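PDB 4RXT: sugar ABC transporter from Agrobacterium radiobacter, which probably binds sugars for an ABC importer as its solute-binding component, and holds alpha-L-arabinopyranose in a cleft between its two lobes. Local coordinates for residues T15-Y18 against W19-V22; V22-G25 against A26-A29; N109-G112 against G113-A116. One frame throughout, in Å; residues are numbered along the deposited sequence.

Contact 1 of 3, residues T15-Y18 against W19-V22. With ARA (alpha-L-arabinopyranose), chain B.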
ATOM      1  N   THR A  15       3.546  13.114  -2.003  1.00 17.48           N
ATOM      2  CA  THR A  15       2.565  13.820  -1.170  1.00 21.17           C
ATOM      3  C   THR A  15       1.772  12.925  -0.215  1.00 21.20           C
ATOM      4  O   THR A  15       1.009  13.406   0.600  1.00 25.86           O
ATOM      5  CB  THR A  15       1.548  14.594  -2.046  1.00 24.89           C
ATOM      6  OG1 THR A  15       0.650  13.681  -2.695  1.00 24.84           O
ATOM      7  CG2 THR A  15       2.262  15.444  -3.104  1.00 25.99           C
ATOM      8  N   SER A  16       1.965  11.623  -0.323  1.00 17.05           N
ATOM      9  CA  SER A  16       1.235  10.634   0.474  1.00 18.15           C
ATOM     10  C   SER A  16       1.987  10.337   1.771  1.00 16.60           C
ATOM     11  O   SER A  16       3.171  10.120   1.742  1.00 15.50           O
ATOM     12  CB  SER A  16       1.129   9.342  -0.355  1.00 17.92           C
ATOM     13  OG  SER A  16       0.735   8.207   0.421  1.00 20.70           O
ATOM     14  N   PHE A  17       1.282  10.318   2.901  1.00 16.35           N
ATOM     15  CA  PHE A  17       1.924   9.995   4.175  1.00 16.91           C
ATOM     16  C   PHE A  17       2.600   8.634   4.152  1.00 16.39           C
ATOM     17  O   PHE A  17       3.657   8.452   4.741  1.00 16.04           O
ATOM     18  CB  PHE A  17       0.917  10.037   5.299  1.00 14.62           C
ATOM     19  CG  PHE A  17       1.495   9.778   6.651  1.00 17.79           C
ATOM     20  CD1 PHE A  17       2.292  10.713   7.257  1.00 29.27           C
ATOM     21  CD2 PHE A  17       1.229   8.592   7.300  1.00 18.82           C
ATOM     22  CE1 PHE A  17       2.806  10.471   8.530  1.00 32.91           C
ATOM     23  CE2 PHE A  17       1.712   8.335   8.557  1.00 21.85           C
ATOM     24  CZ  PHE A  17       2.524   9.268   9.166  1.00 24.10           C
ATOM     25  N   TYR A  18       1.969   7.663   3.504  1.00 12.27           N
ATOM     26  CA  TYR A  18       2.572   6.352   3.426  1.00 13.20           C
ATOM     27  C   TYR A  18       3.979   6.409   2.793  1.00 13.01           C
ATOM     28  O   TYR A  18       4.941   5.845   3.323  1.00 13.33           O
ATOM     29  CB  TYR A  18       1.689   5.445   2.591  1.00 13.09           C
ATOM     30  CG  TYR A  18       2.256   4.056   2.433  1.00 12.91           C
ATOM     31  CD1 TYR A  18       2.039   3.064   3.383  1.00 13.71           C
ATOM     32  CD2 TYR A  18       3.006   3.703   1.294  1.00 13.87           C
ATOM     33  CE1 TYR A  18       2.550   1.782   3.217  1.00 13.63           C
ATOM     34  CE2 TYR A  18       3.528   2.430   1.150  1.00 12.23           C
ATOM     35  CZ  TYR A  18       3.268   1.460   2.086  1.00 11.61           C
ATOM     36  OH  TYR A  18       3.768   0.182   1.941  1.00 15.61           O
ATOM     37  N   TRP A  19       4.063   7.073   1.639  1.00 14.37           N
ATOM     38  CA  TRP A  19       5.360   7.196   0.944  1.00 14.03           C
ATOM     39  C   TRP A  19       6.352   8.043   1.698  1.00 16.86           C
ATOM     40  O   TRP A  19       7.541   7.838   1.588  1.00 14.02           O
ATOM     41  CB  TRP A  19       5.203   7.686  -0.518  1.00 10.84           C
ATOM     42  CG  TRP A  19       4.459   6.679  -1.324  1.00 12.40           C
ATOM     43  CD1 TRP A  19       3.202   6.788  -1.791  1.00 14.98           C
ATOM     44  CD2 TRP A  19       4.874   5.341  -1.565  1.00 13.32           C
ATOM     45  NE1 TRP A  19       2.796   5.605  -2.355  1.00 13.62           N
ATOM     46  CE2 TRP A  19       3.823   4.702  -2.241  1.00 14.21           C
ATOM     47  CE3 TRP A  19       6.031   4.629  -1.288  1.00 12.51           C
ATOM     48  CZ2 TRP A  19       3.915   3.403  -2.634  1.00 14.08           C
ATOM     49  CZ3 TRP A  19       6.127   3.341  -1.689  1.00 14.80           C
ATOM     50  CH2 TRP A  19       5.075   2.743  -2.344  1.00 13.70           C
ATOM     51  N   GLN A  20       5.844   8.997   2.471  1.00 14.64           N
ATOM     52  CA  GLN A  20       6.723   9.795   3.351  1.00 14.77           C
ATOM     53  C   GLN A  20       7.365   8.935   4.450  1.00 11.36           C
ATOM     54  O   GLN A  20       8.506   9.166   4.853  1.00 16.84           O
ATOM     55  CB  GLN A  20       5.973  10.980   3.929  1.00 16.88           C
ATOM     56  CG  GLN A  20       5.664  11.986   2.830  1.00 17.80           C
ATOM     57  CD  GLN A  20       4.547  12.964   3.142  1.00 22.28           C
ATOM     58  OE1 GLN A  20       3.998  12.991   4.256  1.00 29.41           O
ATOM     59  NE2 GLN A  20       4.168  13.761   2.127  1.00 29.44           N
ATOM     60  N   ILE A  21       6.676   7.892   4.877  1.00 14.83           N
ATOM     61  CA  ILE A  21       7.258   6.943   5.852  1.00 15.72           C
ATOM     62  C   ILE A  21       8.383   6.164   5.173  1.00 13.96           C
ATOM     63  O   ILE A  21       9.464   6.029   5.693  1.00 14.45           O
ATOM     64  CB  ILE A  21       6.235   5.948   6.438  1.00 18.20           C
ATOM     65  CG1 ILE A  21       5.141   6.676   7.248  1.00 16.01           C
ATOM     66  CG2 ILE A  21       6.959   4.936   7.344  1.00 14.77           C
ATOM     67  CD1 ILE A  21       3.926   5.804   7.549  1.00 19.14           C
ATOM     68  N   VAL A  22       8.103   5.650   3.966  1.00 14.40           N
ATOM     69  CA  VAL A  22       9.142   4.981   3.142  1.00 14.02           C
ATOM     70  C   VAL A  22      10.372   5.875   2.973  1.00 12.88           C
ATOM     71  O   VAL A  22      11.509   5.444   3.167  1.00 14.27           O
ATOM     72  CB  VAL A  22       8.600   4.569   1.763  1.00 13.32           C
ATOM     73  CG1 VAL A  22       9.714   3.985   0.894  1.00 13.65           C
ATOM     74  CG2 VAL A  22       7.437   3.613   1.913  1.00 14.48           C
TER
HETATM   75  C1  ARA B 401      -0.151   1.689   0.157  1.00 14.51           C
HETATM   76  C2  ARA B 401       0.234   0.680  -0.942  1.00 21.84           C
HETATM   77  C3  ARA B 401       0.838   1.425  -2.120  1.00 26.15           C
HETATM   78  C4  ARA B 401      -0.072   2.573  -2.591  1.00 25.71           C
HETATM   79  C5  ARA B 401      -1.110   2.885  -1.598  1.00 17.84           C
HETATM   80  O1  ARA B 401      -1.121   0.817   0.725  1.00 15.13           O
HETATM   81  O2  ARA B 401       1.206  -0.263  -0.453  1.00 15.75           O
HETATM   82  O3  ARA B 401       1.150   0.466  -3.145  1.00 21.89           O
HETATM   83  O4  ARA B 401      -0.894   2.213  -3.704  1.00 34.06           O
HETATM   84  O5  ARA B 401      -0.656   2.958  -0.236  1.00 22.23           O
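S16 O accepts a hydrogen bond from Q20 N at 3.0 Å, and Y18 O one from V22 N at 3.2 Å, so the chain winds into the first turn of helix 17-33. This helix belongs to a beta-alpha-beta unit of the periplasmic binding protein fold, and its N-terminal end faces the sugar pocket. S16 is the N-cap, a place suited to a short hydroxyl side chain: its OG takes a weak bond from Y18 N.

Y18 and W19 form an edge-to-face pair, with ring planes 89° apart. The Y18 edge, through CD2 and CE2, meets the W19 face, and the two ring centroids lie 4.9 Å apart. Y18 has CG anti to its N (chi1 179°) and W19 has CG anti to its carbonyl carbon (chi1 -65°), the pair of settings that brings the Y18 edge onto the indole face. Y18 then presents a face to alpha-L-arabinopyranose, whose C1 sits 3.7 Å above the middle of the ring, and W19 CZ2 comes 3.7 Å from sugar C3. Hydroxyl and indole N-H add polar ends to these aromatic residues: Y18 OH bonds to D93 and W19 NE1 to E45, which fixes both rings beside two sugar-binding residues.

At the turn's outer side, I21 CG1 lies over one face of the F17 ring, displaced toward the rim, in a CH-pi contact, and I21 CD1 meets F17 CE2 at 3.5 Å.

Contact 2 of 3, residues V22-G25 against A26-A29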
ATOM      1  N   VAL A  22       8.103   5.650   3.966  1.00 14.40           N
ATOM      2  CA  VAL A  22       9.142   4.981   3.142  1.00 14.02           C
ATOM      3  C   VAL A  22      10.372   5.875   2.973  1.00 12.88           C
ATOM      4  O   VAL A  22      11.509   5.444   3.167  1.00 14.27           O
ATOM      5  CB  VAL A  22       8.600   4.569   1.763  1.00 13.32           C
ATOM      6  CG1 VAL A  22       9.714   3.985   0.894  1.00 13.65           C
ATOM      7  CG2 VAL A  22       7.437   3.613   1.913  1.00 14.48           C
ATOM      8  N   LEU A  23      10.142   7.147   2.628  1.00 12.98           N
ATOM      9  CA  LEU A  23      11.246   8.089   2.427  1.00 15.20           C
ATOM     10  C   LEU A  23      12.020   8.388   3.721  1.00 14.79           C
ATOM     11  O   LEU A  23      13.228   8.500   3.691  1.00 16.15           O
ATOM     12  CB  LEU A  23      10.736   9.404   1.802  1.00 15.14           C
ATOM     13  CG  LEU A  23      10.247   9.344   0.361  1.00 13.24           C
ATOM     14  CD1 LEU A  23       9.699  10.711  -0.029  1.00 17.60           C
ATOM     15  CD2 LEU A  23      11.335   8.868  -0.591  1.00 17.40           C
ATOM     16  N   ALA A  24      11.298   8.483   4.838  1.00 13.36           N
ATOM     17  CA  ALA A  24      11.953   8.590   6.117  1.00 15.25           C
ATOM     18  C   ALA A  24      12.910   7.389   6.408  1.00 16.92           C
ATOM     19  O   ALA A  24      14.050   7.572   6.896  1.00 17.80           O
ATOM     20  CB  ALA A  24      10.921   8.786   7.225  1.00 15.85           C
ATOM     21  N   GLY A  25      12.462   6.170   6.088  1.00 16.80           N
ATOM     22  CA  GLY A  25      13.312   5.010   6.247  1.00 16.27           C
ATOM     23  C   GLY A  25      14.571   5.057   5.365  1.00 15.61           C
ATOM     24  O   GLY A  25      15.692   4.781   5.829  1.00 15.62           O
ATOM     25  N   ALA A  26      14.357   5.382   4.083  1.00 14.06           N
ATOM     26  CA  ALA A  26      15.429   5.495   3.123  1.00 16.11           C
ATOM     27  C   ALA A  26      16.433   6.566   3.554  1.00 15.57           C
ATOM     28  O   ALA A  26      17.651   6.381   3.437  1.00 16.29           O
ATOM     29  CB  ALA A  26      14.859   5.807   1.742  1.00 14.54           C
ATOM     30  N   ARG A  27      15.906   7.677   4.069  1.00 15.85           N
ATOM     31  CA  ARG A  27      16.738   8.811   4.522  1.00 17.08           C
ATOM     32  C   ARG A  27      17.645   8.368   5.677  1.00 20.78           C
ATOM     33  O   ARG A  27      18.852   8.683   5.716  1.00 19.13           O
ATOM     34  CB  ARG A  27      15.838  10.006   4.986  1.00 16.79           C
ATOM     35  CG  ARG A  27      16.560  11.288   5.319  1.00 21.19           C
ATOM     36  CD  ARG A  27      15.544  12.344   5.738  1.00 25.20           C
ATOM     37  NE  ARG A  27      14.486  12.458   4.709  1.00 28.25           N
ATOM     38  CZ  ARG A  27      13.170  12.357   4.927  1.00 40.33           C
ATOM     39  NH1 ARG A  27      12.324  12.479   3.917  1.00 37.76           N
ATOM     40  NH2 ARG A  27      12.680  12.154   6.143  1.00 39.84           N
ATOM     41  N   LYS A  28      17.033   7.690   6.649  1.00 17.30           N
ATOM     42  CA  LYS A  28      17.775   7.266   7.838  1.00 22.18           C
ATOM     43  C   LYS A  28      18.887   6.293   7.407  1.00 22.96           C
ATOM     44  O   LYS A  28      20.039   6.365   7.865  1.00 20.68           O
ATOM     45  CB  LYS A  28      16.832   6.636   8.864  1.00 28.37           C
ATOM     46  CG  LYS A  28      17.491   6.207  10.164  1.00 28.29           C
ATOM     47  CD  LYS A  28      18.078   7.372  10.941  1.00 33.25           C
ATOM     48  CE  LYS A  28      18.643   6.930  12.307  1.00 40.38           C
ATOM     49  NZ  LYS A  28      19.113   5.514  12.331  1.00 64.31           N
ATOM     50  N   ALA A  29      18.539   5.381   6.501  1.00 18.28           N
ATOM     51  CA  ALA A  29      19.531   4.432   5.984  1.00 16.95           C
ATOM     52  C   ALA A  29      20.692   5.154   5.300  1.00 23.82           C
ATOM     53  O   ALA A  29      21.848   4.796   5.494  1.00 19.53           O
ATOM     54  CB  ALA A  29      18.898   3.447   5.034  1.00 18.32           C
TER
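R27 sends CG anti to its backbone N (chi1 -173°), stays extended at the next bond and then bends at chi3 (-52°), which folds its guanidinium back over L23 and A24 one turn earlier. All of this happens within helix 17-33, the helical connection of a beta-alpha-beta unit between strands 9-11 and 39-41. The flat group lies across the backbone: the middle of one guanidinium face covers L23 O, 4.0 Å from the plane, while NH2 passes 3.6 Å from A24 CA and 4.0 Å from A24 CB. NH1 runs alongside L23, reaching CB at 4.1 Å. The short side chain of A24 lets the guanidinium lie close to the backbone. The arginine's charge is met beyond the turn, where NH1 makes a salt bridge with E39 at the start of strand 39-41.

Beneath the side chains, the usual i to i+4 bonds carry the helix. R27 N reaches L23 O at 2.8 Å, so this carbonyl is held by the backbone while the arginine's own guanidinium covers it.

The inner face is built from small or branched apolar residues. L23 packs on I9 and V11 of strand 9-11. A26 touches both I9 and I257 of helix 249-264, and its single methyl is consistent with close packing there. A29 touches Y254 of the same helix. G25 is buried and has no side chain; G25 O receives a hydrogen bond from A29 N at 3.0 Å, and A29 CB lies 3.6 Å from G25 O.

Contact 3 of 3, residues N109-G112 against G113-A116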
ATOM      1  N   ASN A 109       0.847  -9.115  -0.549  1.00 12.67           N
ATOM      2  CA  ASN A 109      -0.389  -8.376  -0.787  1.00 12.91           C
ATOM      3  C   ASN A 109      -1.627  -9.233  -0.993  1.00 14.06           C
ATOM      4  O   ASN A 109      -2.716  -8.844  -0.621  1.00 13.87           O
ATOM      5  CB  ASN A 109      -0.229  -7.353  -1.893  1.00 12.44           C
ATOM      6  CG  ASN A 109       0.596  -6.176  -1.421  1.00 15.07           C
ATOM      7  OD1 ASN A 109       0.177  -5.459  -0.501  1.00 18.55           O
ATOM      8  ND2 ASN A 109       1.783  -5.994  -2.001  1.00 17.40           N
ATOM      9  N   THR A 110      -1.448 -10.435  -1.504  1.00 15.86           N
ATOM     10  CA  THR A 110      -2.574 -11.339  -1.629  1.00 15.98           C
ATOM     11  C   THR A 110      -3.054 -11.755  -0.230  1.00 12.75           C
ATOM     12  O   THR A 110      -4.283 -11.727   0.078  1.00 15.49           O
ATOM     13  CB  THR A 110      -2.217 -12.544  -2.486  1.00 19.63           C
ATOM     14  OG1 THR A 110      -1.721 -12.076  -3.754  1.00 20.02           O
ATOM     15  CG2 THR A 110      -3.452 -13.362  -2.701  1.00 23.24           C
ATOM     16  N   GLN A 111      -2.100 -12.111   0.631  1.00 15.09           N
ATOM     17  CA  GLN A 111      -2.420 -12.442   2.011  1.00 16.54           C
ATOM     18  C   GLN A 111      -3.053 -11.237   2.722  1.00 14.40           C
ATOM     19  O   GLN A 111      -3.951 -11.384   3.558  1.00 18.12           O
ATOM     20  CB  GLN A 111      -1.183 -12.914   2.763  1.00 19.21           C
ATOM     21  CG  GLN A 111      -1.444 -13.435   4.167  1.00 26.28           C
ATOM     22  CD  GLN A 111      -0.145 -13.766   4.903  1.00 44.89           C
ATOM     23  OE1 GLN A 111       0.146 -14.944   5.155  1.00 50.08           O
ATOM     24  NE2 GLN A 111       0.652 -12.732   5.227  1.00 47.72           N
ATOM     25  N   GLY A 112      -2.580 -10.047   2.389  1.00 13.65           N
ATOM     26  CA  GLY A 112      -3.130  -8.823   2.985  1.00 15.27           C
ATOM     27  C   GLY A 112      -4.615  -8.669   2.639  1.00 15.30           C
ATOM     28  O   GLY A 112      -5.434  -8.290   3.480  1.00 14.06           O
ATOM     29  N   GLY A 113      -4.988  -9.008   1.404  1.00 14.36           N
ATOM     30  CA  GLY A 113      -6.402  -9.022   1.020  1.00 12.62           C
ATOM     31  C   GLY A 113      -7.203 -10.095   1.774  1.00 16.11           C
ATOM     32  O   GLY A 113      -8.360  -9.859   2.203  1.00 12.87           O
ATOM     33  N   ARG A 114      -6.606 -11.282   1.931  1.00 11.71           N
ATOM     34  CA  ARG A 114      -7.244 -12.348   2.698  1.00 15.21           C
ATOM     35  C   ARG A 114      -7.493 -11.943   4.149  1.00 12.79           C
ATOM     36  O   ARG A 114      -8.572 -12.180   4.697  1.00 14.13           O
ATOM     37  CB  ARG A 114      -6.408 -13.635   2.678  1.00 15.07           C
ATOM     38  CG  ARG A 114      -6.275 -14.319   1.335  1.00 22.53           C
ATOM     39  CD  ARG A 114      -5.499 -15.659   1.439  1.00 40.22           C
ATOM     40  NE  ARG A 114      -4.491 -15.769   0.371  1.00 48.41           N
ATOM     41  CZ  ARG A 114      -3.164 -15.843   0.543  1.00 56.09           C
ATOM     42  NH1 ARG A 114      -2.610 -15.871   1.765  1.00 50.32           N
ATOM     43  NH2 ARG A 114      -2.369 -15.920  -0.531  1.00 64.77           N
ATOM     44  N   ILE A 115      -6.473 -11.350   4.757  1.00 13.52           N
ATOM     45  CA  ILE A 115      -6.553 -10.812   6.143  1.00 14.22           C
ATOM     46  C   ILE A 115      -7.676  -9.779   6.290  1.00 12.80           C
ATOM     47  O   ILE A 115      -8.443  -9.794   7.234  1.00 15.14           O
ATOM     48  CB  ILE A 115      -5.187 -10.196   6.564  1.00 17.32           C
ATOM     49  CG1 ILE A 115      -4.173 -11.313   6.804  1.00 19.26           C
ATOM     50  CG2 ILE A 115      -5.296  -9.354   7.835  1.00 16.67           C
ATOM     51  CD1 ILE A 115      -2.745 -10.838   6.965  1.00 25.34           C
ATOM     52  N   ALA A 116      -7.818  -8.952   5.273  1.00 13.57           N
ATOM     53  CA  ALA A 116      -8.853  -7.920   5.268  1.00 12.25           C
ATOM     54  C   ALA A 116     -10.234  -8.555   5.179  1.00 13.63           C
ATOM     55  O   ALA A 116     -11.192  -8.086   5.835  1.00 13.95           O
ATOM     56  CB  ALA A 116      -8.641  -6.932   4.133  1.00 12.22           C
TER
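The opening turns of helix 109-128, beside the sugar pocket, bring T110 and Q111 against R114. The R114 guanidinium folds back toward the N-terminal end and lies with one face over the backbone: Q111 CA stands 3.4 Å above its plane, offset toward the rim. Its two terminal nitrogens reach different side chains: NH2 meets T110 CG2 at 3.5 Å, and NH1 meets Q111 CB at 3.4 Å. R114 begins with CG beside its backbone N (chi1 -66°) and bends at chi3, which turns the long chain back along the helix; the T110 methyl is within its reach because CG2 stands anti to the backbone N. The arginine suits this place because its aliphatic stem can follow the helix surface while its flat end spreads over the preceding turn.

In this two-lobed periplasmic binding protein fold the helix follows strand 103-106 of one sheet and leads to strand 133-139 of the other, so it lies on a passage between the lobes. N109, at its start, turns away from the next turn and accepts a hydrogen bond from R150 NE at OD1, which is consistent with positioning this sugar-binding arginine, as a second-shell residue.

G112 and G113 are both buried and have no side chains; A116 adds only a methyl, which touches V245 of strand 243-246. I115 also packs on V245. Its backbone N bonds to Q111 O at 2.8 Å, and its CD1 meets Q111 CG at 4.0 Å.

In the fold
Contacts 1 and 2 are consecutive pieces of helix 17-33, sharing V22, with centres about 10 Å apart. Contact 1 forms the end at the sugar, and contact 2 continues away from it between strand 9-11 and helix 249-264. Contact 3 comes later in the chain, at the start of helix 109-128, and lies on the other side of the chain's centre. Its centre is about 21 Å from that of contact 1 and about 26 Å from that of contact 2, and neither touches it. Contacts 1 and 3 approach the pocket from different sides: one lines it directly, the other borders it through N109, probably as second-shell support, so two helix starts meet one bound sugar.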